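Membrane-bound lytic murein transglycosylase A (Burkholderia pseudomallei, PDB 6QK4) probably cleaves the beta-1,4-glycosidic bond between MurNAc and GlcNAc in peptidoglycan, leaving a 1,6-anhydro bond in the MurNAc residue. Local coordinates at residues P17-W30 / F87-D100. Sequence-based numbering, arbitrary orientation.
Sequences PGQIAAARLTPVAW and FTPFQFANNDGTLD
Pro-89 lays CG and CD over one face of the Trp-30 indole, a CH-pi contact with CD 3.8 Å from the five-membered ring centroid, while Phe-87 O sits at the ring edge and accepts a hydrogen bond from NE1. That donor reaches the oxygen from above the carbonyl plane. The contact belongs to a short antiparallel pairing in which 25-27 is added beside strand 87-92, whose other side pairs with strand 336-346. A second CH-pi contact puts Pro-27 CB over a face of the Phe-90 ring, 4.0 Å from its centroid. Over one face of the Arg-24 guanidinium, toward its rim, lies Phe-92 CE1, the ring inclined 50° to the guanidinium; Asn-95 OD1 lies over the opposite face. With CG anti to the backbone N (chi1 168°) and the chain bent at chi2 and chi3, Arg-24 NH1 meets Ala-93 O on a lone pair at 2.9 Å.

Thr-26 and Gln-91 form the hydrogen-bonded pair of the strands, and Leu-25 CD2 packs against Phe-90 CB and Phe-92 CD1. At the last residue of the type I turn Asn-94 to Gly-97, Gly-97 O accepts a hydrogen bond from Ala-21 N. Asp-100 is salt-bridged to Arg-340 through OD1; its OD2 accepts a hydrogen bond from Gly-18 N, which meets it from above the carboxylate plane. Between the two pairings a water is gripped by four bonds: it donates to Ala-23 O and Gln-91 O, and accepts from Thr-26 OG1 and from Gln-91 NE2 at 3.1 Å.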
loop_
_atom_site.group_PDB
_atom_site.type_symbol
_atom_site.label_atom_id
_atom_site.label_comp_id
_atom_site.label_asym_id
_atom_site.label_seq_id
_atom_site.Cartn_x
_atom_site.Cartn_y
_atom_site.Cartn_z
ATOM N N PRO A 17 6.334 -10.724 22.890
ATOM C CA PRO A 17 4.906 -10.369 22.784
ATOM C C PRO A 17 4.238 -10.234 24.140
ATOM O O PRO A 17 4.714 -10.730 25.172
ATOM C CB PRO A 17 4.301 -11.553 22.001
ATOM C CG PRO A 17 5.131 -12.713 22.287
ATOM C CD PRO A 17 6.581 -12.107 22.406
ATOM N N GLY A 18 3.157 -9.477 24.128
ATOM C CA GLY A 18 2.325 -9.374 25.313
ATOM C C GLY A 18 2.812 -8.413 26.362
ATOM O O GLY A 18 2.328 -8.462 27.490
ATOM N N GLN A 19 3.723 -7.499 26.024
ATOM C CA GLN A 19 4.126 -6.516 27.039
ATOM C C GLN A 19 3.117 -5.369 27.182
ATOM O O GLN A 19 2.304 -5.081 26.302
ATOM C CB GLN A 19 5.502 -5.947 26.719
ATOM C CG GLN A 19 6.600 -7.096 26.738
ATOM C CD GLN A 19 7.944 -6.633 26.206
ATOM O OE1 GLN A 19 8.001 -5.863 25.265
ATOM N NE2 GLN A 19 9.056 -7.085 26.854
ATOM N N ILE A 20 3.139 -4.751 28.355
ATOM C CA ILE A 20 2.172 -3.680 28.652
ATOM C C ILE A 20 2.879 -2.486 29.264
ATOM O O ILE A 20 4.012 -2.554 29.753
ATOM C CB ILE A 20 1.043 -4.159 29.591
ATOM C CG1 ILE A 20 1.630 -4.475 30.959
ATOM C CG2 ILE A 20 0.257 -5.386 28.997
ATOM C CD1 ILE A 20 0.569 -4.807 32.023
ATOM N N ALA A 21 2.183 -1.345 29.223
ATOM C CA ALA A 21 2.750 -0.089 29.696
ATOM C C ALA A 21 1.678 0.715 30.439
ATOM O O ALA A 21 0.480 0.572 30.190
ATOM C CB ALA A 21 3.308 0.781 28.543
ATOM N N ALA A 22 2.142 1.557 31.376
ATOM C CA ALA A 22 1.270 2.329 32.270
ATOM C C ALA A 22 0.799 3.656 31.669
ATOM O O ALA A 22 -0.135 4.268 32.200
ATOM C CB ALA A 22 2.045 2.572 33.572
ATOM N N ALA A 23 1.374 4.089 30.546
ATOM C CA ALA A 23 0.987 5.333 29.891
ATOM C C ALA A 23 0.852 5.108 28.392
ATOM O O ALA A 23 1.482 4.210 27.811
ATOM C CB ALA A 23 2.014 6.444 30.160
ATOM N N ARG A 24 0.044 5.968 27.769
ATOM C CA ARG A 24 -0.119 5.981 26.305
ATOM C C ARG A 24 1.208 6.284 25.573
ATOM O O ARG A 24 1.550 5.623 24.561
ATOM C CB ARG A 24 -1.178 7.033 25.968
ATOM C CG ARG A 24 -1.285 7.413 24.492
ATOM C CD ARG A 24 -1.950 6.306 23.738
ATOM N NE ARG A 24 -2.898 6.787 22.695
ATOM C CZ ARG A 24 -3.690 5.984 21.999
ATOM N NH1 ARG A 24 -3.630 4.649 22.178
ATOM N NH2 ARG A 24 -4.553 6.507 21.094
ATOM N N LEU A 25 1.958 7.275 26.045
ATOM C CA LEU A 25 3.264 7.664 25.502
ATOM C C LEU A 25 4.306 7.708 26.611
ATOM O O LEU A 25 4.159 8.483 27.562
ATOM C CB LEU A 25 3.210 9.037 24.796
ATOM C CG LEU A 25 2.467 9.000 23.447
ATOM C CD1 LEU A 25 1.980 10.434 23.069
ATOM C CD2 LEU A 25 3.353 8.381 22.307
ATOM N N THR A 26 5.392 6.971 26.434
ATOM C CA THR A 26 6.463 6.903 27.436
ATOM C C THR A 26 7.767 7.275 26.758
ATOM O O THR A 26 8.263 6.505 25.907
ATOM C CB THR A 26 6.595 5.505 28.037
ATOM O OG1 THR A 26 5.329 5.049 28.523
ATOM C CG2 THR A 26 7.626 5.570 29.215
ATOM N N PRO A 27 8.399 8.405 27.096
ATOM C CA PRO A 27 9.712 8.709 26.502
ATOM C C PRO A 27 10.769 7.688 26.885
ATOM O O PRO A 27 10.852 7.237 28.038
ATOM C CB PRO A 27 10.062 10.092 27.093
ATOM C CG PRO A 27 9.330 10.077 28.475
ATOM C CD PRO A 27 8.002 9.351 28.183
ATOM N N VAL A 28 11.596 7.322 25.915
ATOM C CA VAL A 28 12.689 6.381 26.154
ATOM C C VAL A 28 13.946 6.919 25.471
ATOM O O VAL A 28 13.904 7.851 24.680
ATOM C CB VAL A 28 12.358 4.964 25.668
ATOM C CG1 VAL A 28 11.081 4.427 26.306
ATOM C CG2 VAL A 28 12.188 4.988 24.113
ATOM N N ALA A 29 15.112 6.349 25.837
ATOM C CA ALA A 29 16.318 6.731 25.133
ATOM C C ALA A 29 16.371 6.009 23.787
ATOM O O ALA A 29 15.767 4.950 23.612
ATOM C CB ALA A 29 17.573 6.338 25.944
ATOM N N TRP A 30 17.114 6.569 22.834
ATOM C CA TRP A 30 17.271 5.846 21.583
ATOM C C TRP A 30 17.870 4.451 21.810
ATOM O O TRP A 30 17.558 3.515 21.097
ATOM C CB TRP A 30 18.107 6.676 20.593
ATOM C CG TRP A 30 17.283 7.745 19.947
ATOM C CD1 TRP A 30 17.245 9.075 20.240
ATOM C CD2 TRP A 30 16.332 7.532 18.899
ATOM N NE1 TRP A 30 16.342 9.716 19.396
ATOM C CE2 TRP A 30 15.779 8.781 18.568
ATOM C CE3 TRP A 30 15.931 6.410 18.185
ATOM C CZ2 TRP A 30 14.796 8.935 17.569
ATOM C CZ3 TRP A 30 14.941 6.560 17.198
ATOM C CH2 TRP A 30 14.413 7.822 16.896
ATOM N N PHE A 87 14.975 14.473 17.675
ATOM C CA PHE A 87 13.714 13.866 18.071
ATOM C C PHE A 87 13.919 13.016 19.295
ATOM O O PHE A 87 15.011 12.483 19.526
ATOM C CB PHE A 87 13.114 12.928 16.928
ATOM C CG PHE A 87 12.698 13.690 15.701
ATOM C CD1 PHE A 87 13.632 14.003 14.723
ATOM C CD2 PHE A 87 11.380 14.076 15.548
ATOM C CE1 PHE A 87 13.273 14.793 13.574
ATOM C CE2 PHE A 87 10.964 14.865 14.429
ATOM C CZ PHE A 87 11.948 15.200 13.401
ATOM N N THR A 88 12.853 12.880 20.069
ATOM C CA THR A 88 12.782 11.916 21.146
ATOM C C THR A 88 11.786 10.813 20.802
ATOM O O THR A 88 10.652 11.127 20.411
ATOM C CB THR A 88 12.350 12.621 22.450
ATOM O OG1 THR A 88 13.381 13.569 22.816
ATOM C CG2 THR A 88 12.264 11.606 23.612
ATOM N N PRO A 89 12.131 9.550 21.000
ATOM C CA PRO A 89 11.144 8.488 20.775
ATOM C C PRO A 89 10.288 8.190 22.006
ATOM O O PRO A 89 10.768 8.173 23.138
ATOM C CB PRO A 89 12.038 7.290 20.402
ATOM C CG PRO A 89 13.327 7.497 21.315
ATOM C CD PRO A 89 13.433 9.031 21.473
ATOM N N PHE A 90 8.992 7.918 21.779
ATOM C CA PHE A 90 8.050 7.617 22.852
ATOM C C PHE A 90 7.427 6.264 22.580
ATOM O O PHE A 90 6.710 6.099 21.584
ATOM C CB PHE A 90 6.914 8.634 22.980
ATOM C CG PHE A 90 7.362 9.978 23.532
ATOM C CD1 PHE A 90 8.133 10.805 22.739
ATOM C CD2 PHE A 90 6.972 10.434 24.819
ATOM C CE1 PHE A 90 8.579 12.038 23.195
ATOM C CE2 PHE A 90 7.396 11.706 25.258
ATOM C CZ PHE A 90 8.212 12.477 24.446
ATOM N N GLN A 91 7.665 5.316 23.469
ATOM C CA GLN A 91 6.968 4.019 23.345
ATOM C C GLN A 91 5.448 4.231 23.370
ATOM O O GLN A 91 4.935 4.963 24.217
ATOM C CB GLN A 91 7.453 3.097 24.498
ATOM C CG GLN A 91 6.563 1.867 24.702
ATOM C CD GLN A 91 6.811 1.251 26.044
ATOM O OE1 GLN A 91 7.719 0.435 26.188
ATOM N NE2 GLN A 91 6.019 1.633 27.026
ATOM N N PHE A 92 4.723 3.655 22.380
ATOM C CA PHE A 92 3.306 3.959 22.154
ATOM C C PHE A 92 2.450 2.758 22.518
ATOM O O PHE A 92 2.672 1.649 21.995
ATOM C CB PHE A 92 3.118 4.293 20.684
ATOM C CG PHE A 92 1.728 4.750 20.319
ATOM C CD1 PHE A 92 1.086 5.717 21.073
ATOM C CD2 PHE A 92 1.099 4.227 19.198
ATOM C CE1 PHE A 92 -0.207 6.183 20.692
ATOM C CE2 PHE A 92 -0.202 4.661 18.850
ATOM C CZ PHE A 92 -0.841 5.641 19.585
ATOM N N ALA A 93 1.498 2.955 23.428
ATOM C CA ALA A 93 0.616 1.863 23.802
ATOM C C ALA A 93 -0.834 2.100 23.387
ATOM O O ALA A 93 -1.301 3.244 23.257
ATOM C CB ALA A 93 0.677 1.623 25.312
ATOM N N ASN A 94 -1.545 0.989 23.201
ATOM C CA ASN A 94 -3.002 1.013 23.052
ATOM C C ASN A 94 -3.673 1.562 24.319
ATOM O O ASN A 94 -3.108 1.566 25.406
ATOM C CB ASN A 94 -3.514 -0.402 22.788
ATOM C CG ASN A 94 -3.141 -0.893 21.424
ATOM O OD1 ASN A 94 -3.439 -0.224 20.435
ATOM N ND2 ASN A 94 -2.450 -2.050 21.362
ATOM N N ASN A 95 -4.919 2.015 24.182
ATOM C CA ASN A 95 -5.528 2.612 25.385
ATOM C C ASN A 95 -5.806 1.574 26.474
ATOM O O ASN A 95 -5.942 1.937 27.661
ATOM C CB ASN A 95 -6.814 3.355 25.007
ATOM C CG ASN A 95 -6.517 4.726 24.368
ATOM O OD1 ASN A 95 -5.664 5.485 24.856
ATOM N ND2 ASN A 95 -7.211 5.033 23.265
ATOM N N ASP A 96 -5.791 0.282 26.135
ATOM C CA ASP A 96 -5.911 -0.735 27.172
ATOM C C ASP A 96 -4.557 -1.097 27.820
ATOM O O ASP A 96 -4.490 -2.028 28.631
ATOM C CB ASP A 96 -6.608 -1.968 26.605
ATOM C CG ASP A 96 -5.783 -2.713 25.569
ATOM O OD1 ASP A 96 -4.610 -2.383 25.336
ATOM O OD2 ASP A 96 -6.330 -3.662 24.981
ATOM N N GLY A 97 -3.485 -0.370 27.503
ATOM C CA GLY A 97 -2.163 -0.623 28.064
ATOM C C GLY A 97 -1.270 -1.592 27.278
ATOM O O GLY A 97 -0.053 -1.644 27.530
ATOM N N THR A 98 -1.811 -2.307 26.300
ATOM C CA THR A 98 -1.002 -3.320 25.586
ATOM C C THR A 98 -0.107 -2.627 24.567
ATOM O O THR A 98 -0.484 -1.616 23.978
ATOM C CB THR A 98 -1.857 -4.379 24.885
ATOM O OG1 THR A 98 -2.753 -3.807 23.902
ATOM C CG2 THR A 98 -2.646 -5.218 25.869
ATOM N N LEU A 99 1.085 -3.191 24.340
ATOM C CA LEU A 99 1.989 -2.606 23.345
ATOM C C LEU A 99 1.887 -3.281 21.988
ATOM O O LEU A 99 2.184 -2.625 20.995
ATOM C CB LEU A 99 3.460 -2.680 23.809
ATOM C CG LEU A 99 3.751 -1.878 25.125
ATOM C CD1 LEU A 99 5.182 -2.133 25.561
ATOM C CD2 LEU A 99 3.604 -0.387 24.807
ATOM N N ASP A 100 1.344 -4.510 21.914
ATOM C CA ASP A 100 1.187 -5.192 20.623
ATOM C C ASP A 100 0.081 -4.565 19.782
ATOM O O ASP A 100 -1.027 -4.262 20.291
ATOM C CB ASP A 100 0.787 -6.683 20.819
ATOM C CG ASP A 100 1.918 -7.549 21.324
ATOM O OD1 ASP A 100 3.088 -7.245 21.110
ATOM O OD2 ASP A 100 1.576 -8.607 21.890
HETATM O O HOH W 1 1.008 -6.411 24.103
HETATM O O HOH W 2 3.913 3.810 26.489
#